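Local structure of multidrug resistance protein (Vibrio cholerae, 1YC9) at residues Ala152-Ala155 / Arg156-Asn160; Glu203-Leu206 / Leu207-Glu211; Ser212-Leu215 / Gln216-Ala219; Gln419-Ala422 / Phe423-Leu427. The protein forms a trimeric outer membrane duct of the outer membrane factor family and could be involved in multidrug efflux conferring resistance to puromycin, acriflavine and tetraphenylarsonium. The protein carries 1 engineered substitution. One frame throughout, in Å; residues are numbered along the deposited sequence.

Contact 1 (Ala152-Ala155 / Arg156-Asn160); sequences AELA and RLYAN
Arg156, whose side chain closes on Glu153 one turn back, also offers a carbonyl oxygen that is held twice. Asn160 N reaches Arg156 O at 3.0 Å, while Asn160 ND2 comes to Arg156 O at 2.9 Å from the opposite face of the carbonyl plane, well above it rather than along a lone pair. With Arg413 NE bound to Asn160 OD1, this second grip holds the amide in its rotation. The salt bridge is side-on: Arg156 NE to Glu153 OE2 at 2.8 Å, nearly straight, and Arg156 NH1 to Glu153 OE1 at 2.9 Å. Both carboxylate oxygens are met on their syn sides, and both lie in the guanidinium plane or close to it, although the two planes are turned 31° apart. Bends at chi2 of Glu153 (60°) and chi3 of Arg156 (66°) bring the two ends together; the chains lie side by side, pointing the same way. Leu157 CG lies 3.3 Å from Glu153 O. One turn round, Leu154 meets the edge of the Tyr158 ring, with CD1 3.9 Å from Tyr158 CE1. These are i to i+3 and i to i+4 contacts within helix 117-183, which lies between two others: helix 189-223, touched by Glu153, Leu154, Leu157 and Tyr158, and helix 398-433, touched by Ala152, Arg156, Ala159 and Asn160.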
loop_
_atom_site.group_PDB
_atom_site.type_symbol
_atom_site.label_atom_id
_atom_site.label_comp_id
_atom_site.label_asym_id
_atom_site.label_seq_id
_atom_site.Cartn_x
_atom_site.Cartn_y
_atom_site.Cartn_z
ATOM N N ALA A 152 8.397 -14.029 18.824
ATOM C CA ALA A 152 9.602 -14.654 18.394
ATOM C C ALA A 152 10.777 -13.702 18.490
ATOM O O ALA A 152 11.855 -14.082 18.933
ATOM C CB ALA A 152 9.489 -15.181 16.979
ATOM N N GLU A 153 10.538 -12.462 18.074
ATOM C CA GLU A 153 11.560 -11.466 18.122
ATOM C C GLU A 153 11.874 -11.103 19.566
ATOM O O GLU A 153 13.047 -10.937 19.912
ATOM C CB GLU A 153 11.115 -10.240 17.337
ATOM C CG GLU A 153 12.108 -9.081 17.361
ATOM C CD GLU A 153 13.480 -9.377 16.798
ATOM O OE1 GLU A 153 14.314 -8.460 16.939
ATOM O OE2 GLU A 153 13.828 -10.474 16.270
ATOM N N LEU A 154 10.842 -10.971 20.393
ATOM C CA LEU A 154 11.040 -10.699 21.824
ATOM C C LEU A 154 11.958 -11.782 22.416
ATOM O O LEU A 154 12.902 -11.483 23.129
ATOM C CB LEU A 154 9.715 -10.638 22.567
ATOM C CG LEU A 154 9.825 -10.254 24.031
ATOM C CD1 LEU A 154 10.351 -8.813 24.159
ATOM C CD2 LEU A 154 8.510 -10.357 24.732
ATOM N N ALA A 155 11.697 -13.040 22.096
ATOM C CA ALA A 155 12.494 -14.158 22.628
ATOM C C ALA A 155 13.945 -14.082 22.169
ATOM O O ALA A 155 14.885 -14.397 22.961
ATOM C CB ALA A 155 11.891 -15.488 22.217
ATOM N N ARG A 156 14.120 -13.751 20.882
ATOM C CA ARG A 156 15.416 -13.608 20.276
ATOM C C ARG A 156 16.183 -12.506 20.994
ATOM O O ARG A 156 17.388 -12.654 21.244
ATOM C CB ARG A 156 15.324 -13.267 18.810
ATOM C CG ARG A 156 16.619 -13.394 18.040
ATOM C CD ARG A 156 16.610 -12.822 16.628
ATOM N NE ARG A 156 16.441 -11.383 16.670
ATOM C CZ ARG A 156 17.407 -10.504 16.897
ATOM N NH1 ARG A 156 17.114 -9.219 16.950
ATOM N NH2 ARG A 156 18.652 -10.881 17.091
ATOM N N LEU A 157 15.490 -11.414 21.279
ATOM C CA LEU A 157 16.107 -10.279 21.965
ATOM C C LEU A 157 16.557 -10.662 23.379
ATOM O O LEU A 157 17.686 -10.306 23.808
ATOM C CB LEU A 157 15.174 -9.082 21.972
ATOM C CG LEU A 157 15.073 -8.437 20.603
ATOM C CD1 LEU A 157 13.866 -7.476 20.604
ATOM C CD2 LEU A 157 16.370 -7.748 20.188
ATOM N N TYR A 158 15.707 -11.368 24.104
ATOM C CA TYR A 158 16.038 -11.815 25.467
ATOM C C TYR A 158 17.217 -12.781 25.431
ATOM O O TYR A 158 18.089 -12.693 26.282
ATOM C CB TYR A 158 14.852 -12.478 26.178
ATOM C CG TYR A 158 14.037 -11.583 27.036
ATOM C CD1 TYR A 158 12.849 -11.018 26.551
ATOM C CD2 TYR A 158 14.416 -11.286 28.330
ATOM C CE1 TYR A 158 12.064 -10.208 27.334
ATOM C CE2 TYR A 158 13.614 -10.434 29.151
ATOM C CZ TYR A 158 12.435 -9.911 28.631
ATOM O OH TYR A 158 11.619 -9.105 29.348
ATOM N N ALA A 159 17.295 -13.646 24.414
ATOM C CA ALA A 159 18.452 -14.527 24.264
ATOM C C ALA A 159 19.746 -13.749 24.018
ATOM O O ALA A 159 20.785 -14.071 24.602
ATOM C CB ALA A 159 18.223 -15.574 23.110
ATOM N N ASN A 160 19.685 -12.744 23.132
ATOM C CA ASN A 160 20.829 -11.894 22.889
ATOM C C ASN A 160 21.192 -11.100 24.158
ATOM O O ASN A 160 22.368 -10.947 24.448
ATOM C CB ASN A 160 20.578 -10.973 21.698
ATOM C CG ASN A 160 20.885 -11.643 20.385
ATOM O OD1 ASN A 160 21.956 -11.521 19.865
ATOM N ND2 ASN A 160 19.918 -12.385 19.846
#

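Contact 2 (Glu203-Leu206 / Leu207-Glu211); sequences EAEL and LGIQE
Leu206 and Gln210, together with Glu203 and Leu207, make a local i to i+4 contact within the long helix 189-223, where the helix runs between helix 117-183 of its own chain and a second subunit. Four backbone bonds carry it, among them Ile209 N to Glu205 O at 2.9 Å and Gln210 N to Leu206 O, also at 2.9 Å. The side chains add a repeated pattern: a carbon of the later residue lies over a carbonyl oxygen of the preceding turn. Leu207 CG comes to 3.4 Å from Glu203 O, and Ile209 CG1 to 3.4 Å from Glu205 O. Gln210 CG sits closer still, 3.2 Å from Leu206 O. In each case the chain leaves CB beside its own backbone N, as at Ile209, where CG1 (chi1 -67°) is directed back toward the previous turn. Leu206 does the reverse: its CG stands opposite its N (chi1 -177°), which brings the branch across the Gln210 chain, with Leu206 CG 4.1 Å from Gln210 CD. Leu206 and Ile209 both rest on Val164 of helix 117-183, and Glu205 OE2 forms a salt bridge with Arg413. On the other flank, Leu207 packs on Ala368 of the second subunit, and Glu211 forms a salt bridge with Arg369 of that subunit. Long helices packed on one another and on the next subunit form the helical tunnel of the outer membrane factor family, as in TolC.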
loop_
_atom_site.group_PDB
_atom_site.type_symbol
_atom_site.label_atom_id
_atom_site.label_comp_id
_atom_site.label_asym_id
_atom_site.label_seq_id
_atom_site.Cartn_x
_atom_site.Cartn_y
_atom_site.Cartn_z
ATOM N N GLU A 203 28.863 -3.303 26.830
ATOM C CA GLU A 203 27.780 -2.733 27.599
ATOM C C GLU A 203 26.862 -1.840 26.755
ATOM O O GLU A 203 25.653 -1.854 26.952
ATOM C CB GLU A 203 28.275 -1.934 28.802
ATOM C CG GLU A 203 27.119 -1.733 29.774
ATOM C CD GLU A 203 27.559 -1.300 31.159
ATOM O OE1 GLU A 203 28.747 -1.443 31.491
ATOM O OE2 GLU A 203 26.700 -0.809 31.884
ATOM N N ALA A 204 27.436 -1.061 25.850
ATOM C CA ALA A 204 26.639 -0.260 24.936
ATOM C C ALA A 204 25.716 -1.133 24.082
ATOM O O ALA A 204 24.542 -0.809 23.919
ATOM C CB ALA A 204 27.506 0.562 24.063
ATOM N N GLU A 205 26.239 -2.254 23.609
ATOM C CA GLU A 205 25.426 -3.251 22.891
ATOM C C GLU A 205 24.288 -3.795 23.738
ATOM O O GLU A 205 23.142 -3.862 23.284
ATOM C CB GLU A 205 26.326 -4.359 22.362
ATOM C CG GLU A 205 25.637 -5.315 21.387
ATOM C CD GLU A 205 25.812 -4.941 19.915
ATOM O OE1 GLU A 205 26.484 -3.926 19.594
ATOM O OE2 GLU A 205 25.251 -5.661 19.062
ATOM N N LEU A 206 24.561 -4.138 24.989
ATOM C CA LEU A 206 23.557 -4.554 25.921
ATOM C C LEU A 206 22.439 -3.526 26.147
ATOM O O LEU A 206 21.231 -3.896 26.224
ATOM C CB LEU A 206 24.199 -4.931 27.252
ATOM C CG LEU A 206 23.279 -5.457 28.345
ATOM C CD1 LEU A 206 22.544 -6.701 27.916
ATOM C CD2 LEU A 206 24.040 -5.698 29.684
ATOM N N LEU A 207 22.816 -2.243 26.207
ATOM C CA LEU A 207 21.843 -1.221 26.442
ATOM C C LEU A 207 20.919 -1.085 25.226
ATOM O O LEU A 207 19.709 -0.920 25.389
ATOM C CB LEU A 207 22.520 0.103 26.749
ATOM C CG LEU A 207 23.179 0.180 28.133
ATOM C CD1 LEU A 207 23.859 1.521 28.231
ATOM C CD2 LEU A 207 22.188 0.015 29.299
ATOM N N GLY A 208 21.494 -1.241 24.052
ATOM C CA GLY A 208 20.747 -1.223 22.804
ATOM C C GLY A 208 19.771 -2.394 22.757
ATOM O O GLY A 208 18.630 -2.201 22.379
ATOM N N ILE A 209 20.218 -3.590 23.136
ATOM C CA ILE A 209 19.345 -4.736 23.208
ATOM C C ILE A 209 18.191 -4.530 24.180
ATOM O O ILE A 209 17.021 -4.891 23.900
ATOM C CB ILE A 209 20.105 -5.984 23.559
ATOM C CG1 ILE A 209 21.061 -6.372 22.440
ATOM C CG2 ILE A 209 19.155 -7.116 23.785
ATOM C CD1 ILE A 209 22.137 -7.280 22.941
ATOM N N GLN A 210 18.509 -3.951 25.331
ATOM C CA GLN A 210 17.502 -3.695 26.331
ATOM C C GLN A 210 16.449 -2.685 25.853
ATOM O O GLN A 210 15.286 -2.859 26.128
ATOM C CB GLN A 210 18.166 -3.288 27.658
ATOM C CG GLN A 210 18.871 -4.504 28.278
ATOM C CD GLN A 210 19.626 -4.182 29.567
ATOM O OE1 GLN A 210 20.000 -3.044 29.789
ATOM N NE2 GLN A 210 19.824 -5.187 30.402
ATOM N N GLU A 211 16.874 -1.663 25.151
ATOM C CA GLU A 211 15.969 -0.758 24.481
ATOM C C GLU A 211 15.070 -1.523 23.517
ATOM O O GLU A 211 13.861 -1.363 23.595
ATOM C CB GLU A 211 16.708 0.336 23.747
ATOM C CG GLU A 211 15.795 1.360 23.098
ATOM C CD GLU A 211 16.540 2.479 22.352
ATOM O OE1 GLU A 211 17.765 2.735 22.590
ATOM O OE2 GLU A 211 15.890 3.125 21.513
#

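Contact 3 (Ser212-Leu215 / Gln216-Ala219); sequences SIQL and QKNA
The tunnel wall of this outer membrane factor is built of long packed helices, and Ile213 and Lys217 form an i, i+4 pair on helix 189-223, at the interface with the second subunit. Their side chains run side by side in the same direction. Lys217 is extended beyond CG, and its CE lies against Ile213 CG2 at 3.8 Å, so its hydrocarbon part covers the isoleucine branch before the ammonium goes on to its hydrogen bond with Tyr158 OH of helix 117-183. At the root of the same chain, Lys217 CG stands 3.4 Å from Ile213 O, the oxygen that also accepts from Lys217 N at 2.9 Å. Gln214 crosses Lys217 at about a right angle and passes obliquely to Asn218, the two amide planes being 51° apart. Asn218 leaves CB beside its own N (chi1 -66°), which lays its CG 3.3 Å from Gln214 O, the acceptor of Asn218 N. On the second subunit, Asp358 and Thr361 accept hydrogen bonds from Asn218 ND2, while Leu215 packs on Asp358 and Ala219 on His354. Toward helix 117-183, Gln216 lies against Ala150 and Glu153, and Ser212 OG turns back along its own helix to bond with Gly208 O. The shortest backbone bond of the turn is Gln216 N to Ser212 O, 2.8 Å, and Gln216 CB sits 3.3 Å from that same Ser212 O.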
loop_
_atom_site.group_PDB
_atom_site.type_symbol
_atom_site.label_atom_id
_atom_site.label_comp_id
_atom_site.label_asym_id
_atom_site.label_seq_id
_atom_site.Cartn_x
_atom_site.Cartn_y
_atom_site.Cartn_z
ATOM N N SER A 212 15.661 -2.301 22.617
ATOM C CA SER A 212 14.893 -3.133 21.673
ATOM C C SER A 212 13.866 -4.018 22.365
ATOM O O SER A 212 12.731 -4.162 21.891
ATOM C CB SER A 212 15.821 -3.988 20.828
ATOM O OG SER A 212 16.718 -3.197 20.089
ATOM N N ILE A 213 14.239 -4.611 23.486
ATOM C CA ILE A 213 13.300 -5.441 24.250
ATOM C C ILE A 213 12.093 -4.622 24.642
ATOM O O ILE A 213 10.940 -5.069 24.480
ATOM C CB ILE A 213 13.978 -6.096 25.486
ATOM C CG1 ILE A 213 14.880 -7.230 25.043
ATOM C CG2 ILE A 213 12.918 -6.581 26.509
ATOM C CD1 ILE A 213 15.809 -7.872 26.126
ATOM N N GLN A 214 12.331 -3.424 25.172
ATOM C CA GLN A 214 11.226 -2.596 25.589
ATOM C C GLN A 214 10.375 -2.117 24.410
ATOM O O GLN A 214 9.158 -2.120 24.511
ATOM C CB GLN A 214 11.668 -1.406 26.435
ATOM C CG GLN A 214 10.512 -0.536 26.900
ATOM C CD GLN A 214 9.543 -1.249 27.856
ATOM O OE1 GLN A 214 8.310 -1.254 27.624
ATOM N NE2 GLN A 214 10.091 -1.899 28.891
ATOM N N LEU A 215 11.018 -1.750 23.301
ATOM C CA LEU A 215 10.309 -1.423 22.094
ATOM C C LEU A 215 9.467 -2.581 21.597
ATOM O O LEU A 215 8.339 -2.387 21.155
ATOM C CB LEU A 215 11.285 -1.021 20.982
ATOM C CG LEU A 215 12.035 0.288 21.221
ATOM C CD1 LEU A 215 13.022 0.508 20.107
ATOM C CD2 LEU A 215 11.065 1.508 21.395
ATOM N N GLN A 216 10.002 -3.773 21.692
ATOM C CA GLN A 216 9.268 -4.948 21.261
ATOM C C GLN A 216 8.065 -5.247 22.169
ATOM O O GLN A 216 6.997 -5.627 21.701
ATOM C CB GLN A 216 10.172 -6.141 21.211
ATOM C CG GLN A 216 9.541 -7.269 20.396
ATOM C CD GLN A 216 9.473 -6.978 18.882
ATOM O OE1 GLN A 216 8.820 -7.698 18.192
ATOM N NE2 GLN A 216 10.139 -5.929 18.396
ATOM N N LYS A 217 8.201 -4.998 23.457
ATOM C CA LYS A 217 7.049 -5.079 24.366
ATOM C C LYS A 217 5.962 -4.043 24.050
ATOM O O LYS A 217 4.768 -4.349 24.115
ATOM C CB LYS A 217 7.456 -4.899 25.819
ATOM C CG LYS A 217 8.277 -6.044 26.358
ATOM C CD LYS A 217 8.848 -5.673 27.734
ATOM C CE LYS A 217 9.562 -6.890 28.314
ATOM N NZ LYS A 217 10.029 -6.691 29.685
ATOM N N ASN A 218 6.388 -2.826 23.728
ATOM C CA ASN A 218 5.482 -1.806 23.293
ATOM C C ASN A 218 4.711 -2.314 22.052
ATOM O O ASN A 218 3.497 -2.117 21.972
ATOM C CB ASN A 218 6.188 -0.498 22.967
ATOM C CG ASN A 218 6.834 0.175 24.191
ATOM O OD1 ASN A 218 6.629 -0.243 25.333
ATOM N ND2 ASN A 218 7.626 1.173 23.938
ATOM N N ALA A 219 5.403 -2.956 21.115
ATOM C CA ALA A 219 4.780 -3.364 19.861
ATOM C C ALA A 219 3.742 -4.470 20.124
ATOM O O ALA A 219 2.645 -4.474 19.527
ATOM C CB ALA A 219 5.813 -3.816 18.846
#

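Contact 4 (Gln419-Ala422 / Phe423-Leu427); sequences QSRA and FSLDL
Phe423 sets its CB against Ser420 O and carries the packed side of this turn of helix 398-433, one of the long helices of the efflux duct. Its ring is buried: Leu427 CD1 stands 3.9 Å above one face of the Phe423 ring, offset toward the rim, and Tyr30 meets the ring edge-to-face. Asp426 OD2 forms a salt bridge with Arg244 and a hydrogen bond with Tyr30 OH. Arg421 and Leu425 make a looser i, i+4 pair. Leu425 CG lies 3.4 Å from Arg421 O, which takes the Leu425 N hydrogen bond at 2.8 Å, but Leu425 CD1 comes no nearer to Arg421 CG than 4.0 Å. The arginine is extended from CG to NE, running past the leucine toward a salt bridge with Glu211 of the third subunit. The start of the turn is loose as well. Gln419 is exposed, and Gln419 O is 3.8 Å from Phe423 N; it accepts instead from Ala422 N, a tighter i+3 step. Along one side, Ser420 OG and Ser424 OG are 4.4 Å apart and do not touch directly. A water bridges them, 2.5 Å from Ser420 OG and 2.7 Å from Ser424 OG.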
loop_
_atom_site.group_PDB
_atom_site.type_symbol
_atom_site.label_atom_id
_atom_site.label_comp_id
_atom_site.label_asym_id
_atom_site.label_seq_id
_atom_site.Cartn_x
_atom_site.Cartn_y
_atom_site.Cartn_z
ATOM N N GLN A 419 18.872 -20.428 16.437
ATOM C CA GLN A 419 17.926 -21.104 17.335
ATOM C C GLN A 419 16.573 -20.426 17.331
ATOM O O GLN A 419 15.534 -21.083 17.211
ATOM C CB GLN A 419 18.486 -21.172 18.753
ATOM C CG GLN A 419 19.698 -22.078 18.828
ATOM C CD GLN A 419 20.446 -22.001 20.138
ATOM O OE1 GLN A 419 20.406 -20.988 20.846
ATOM N NE2 GLN A 419 21.141 -23.087 20.462
ATOM N N SER A 420 16.565 -19.097 17.387
ATOM C CA SER A 420 15.335 -18.335 17.225
ATOM C C SER A 420 14.684 -18.535 15.867
ATOM O O SER A 420 13.446 -18.570 15.755
ATOM C CB SER A 420 15.584 -16.824 17.428
ATOM O OG SER A 420 14.386 -16.107 17.139
ATOM N N ARG A 421 15.503 -18.695 14.842
ATOM C CA ARG A 421 15.026 -18.944 13.518
ATOM C C ARG A 421 14.184 -20.211 13.431
ATOM O O ARG A 421 13.285 -20.277 12.593
ATOM C CB ARG A 421 16.177 -18.976 12.526
ATOM C CG ARG A 421 15.803 -19.128 11.079
ATOM C CD ARG A 421 16.973 -18.890 10.187
ATOM N NE ARG A 421 16.699 -19.126 8.785
ATOM C CZ ARG A 421 16.078 -18.228 8.012
ATOM N NH1 ARG A 421 15.648 -17.075 8.507
ATOM N NH2 ARG A 421 15.886 -18.487 6.736
ATOM N N ALA A 422 14.487 -21.197 14.259
ATOM C CA ALA A 422 13.708 -22.455 14.275
ATOM C C ALA A 422 12.267 -22.169 14.656
ATOM O O ALA A 422 11.338 -22.683 14.037
ATOM C CB ALA A 422 14.332 -23.452 15.217
ATOM N N PHE A 423 12.066 -21.300 15.647
ATOM C CA PHE A 423 10.743 -20.873 16.045
ATOM C C PHE A 423 10.078 -20.081 14.916
ATOM O O PHE A 423 8.949 -20.383 14.549
ATOM C CB PHE A 423 10.823 -20.080 17.331
ATOM C CG PHE A 423 9.489 -19.610 17.900
ATOM C CD1 PHE A 423 8.301 -20.313 17.737
ATOM C CD2 PHE A 423 9.447 -18.429 18.617
ATOM C CE1 PHE A 423 7.120 -19.874 18.329
ATOM C CE2 PHE A 423 8.267 -17.951 19.188
ATOM C CZ PHE A 423 7.079 -18.668 19.021
ATOM N N SER A 424 10.810 -19.127 14.326
ATOM C CA SER A 424 10.297 -18.332 13.239
ATOM C C SER A 424 9.851 -19.152 12.069
ATOM O O SER A 424 8.803 -18.851 11.481
ATOM C CB SER A 424 11.335 -17.289 12.806
ATOM O OG SER A 424 11.434 -16.312 13.857
ATOM N N LEU A 425 10.628 -20.170 11.734
ATOM C CA LEU A 425 10.289 -21.079 10.633
ATOM C C LEU A 425 9.072 -21.929 10.927
ATOM O O LEU A 425 8.315 -22.285 10.000
ATOM C CB LEU A 425 11.470 -21.944 10.218
ATOM C CG LEU A 425 12.511 -21.141 9.443
ATOM C CD1 LEU A 425 13.736 -22.014 9.208
ATOM C CD2 LEU A 425 11.920 -20.558 8.122
ATOM N N ASP A 426 8.892 -22.300 12.186
ATOM C CA ASP A 426 7.706 -23.056 12.545
ATOM C C ASP A 426 6.511 -22.154 12.333
ATOM O O ASP A 426 5.476 -22.566 11.815
ATOM C CB ASP A 426 7.776 -23.584 13.985
ATOM C CG ASP A 426 6.820 -24.742 14.206
ATOM O OD1 ASP A 426 6.949 -25.737 13.464
ATOM O OD2 ASP A 426 5.905 -24.705 15.042
ATOM N N LEU A 427 6.612 -20.897 12.778
ATOM C CA LEU A 427 5.547 -19.956 12.542
ATOM C C LEU A 427 5.322 -19.680 11.062
ATOM O O LEU A 427 4.191 -19.516 10.637
ATOM C CB LEU A 427 5.790 -18.646 13.312
ATOM C CG LEU A 427 5.908 -18.725 14.828
ATOM C CD1 LEU A 427 6.395 -17.328 15.379
ATOM C CD2 LEU A 427 4.563 -19.073 15.448
HETATM O O HOH W 1 13.717 -15.275 14.889
#

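How the contacts relate
All four contacts are turns of the long helices: contact 1 on 117-183, contacts 2 and 3 in series on 189-223, contact 4 on 398-433. Contact 1 touches the other three. Its centre lies about 10 Å from that of contact 3, 11 Å from contact 4 and 13 Å from contact 2. Leu157 O approaches Ile209 CG2 at 3.5 Å, Leu157 CB meets Ile213 CG1 at 3.6 Å, and Arg156 CB meets Ser420 OG at 3.4 Å. Contacts 2 and 4 stay about 12 Å apart at their nearest atoms in one chain, yet the same two turns are joined by a salt bridge between subunits of the trimer.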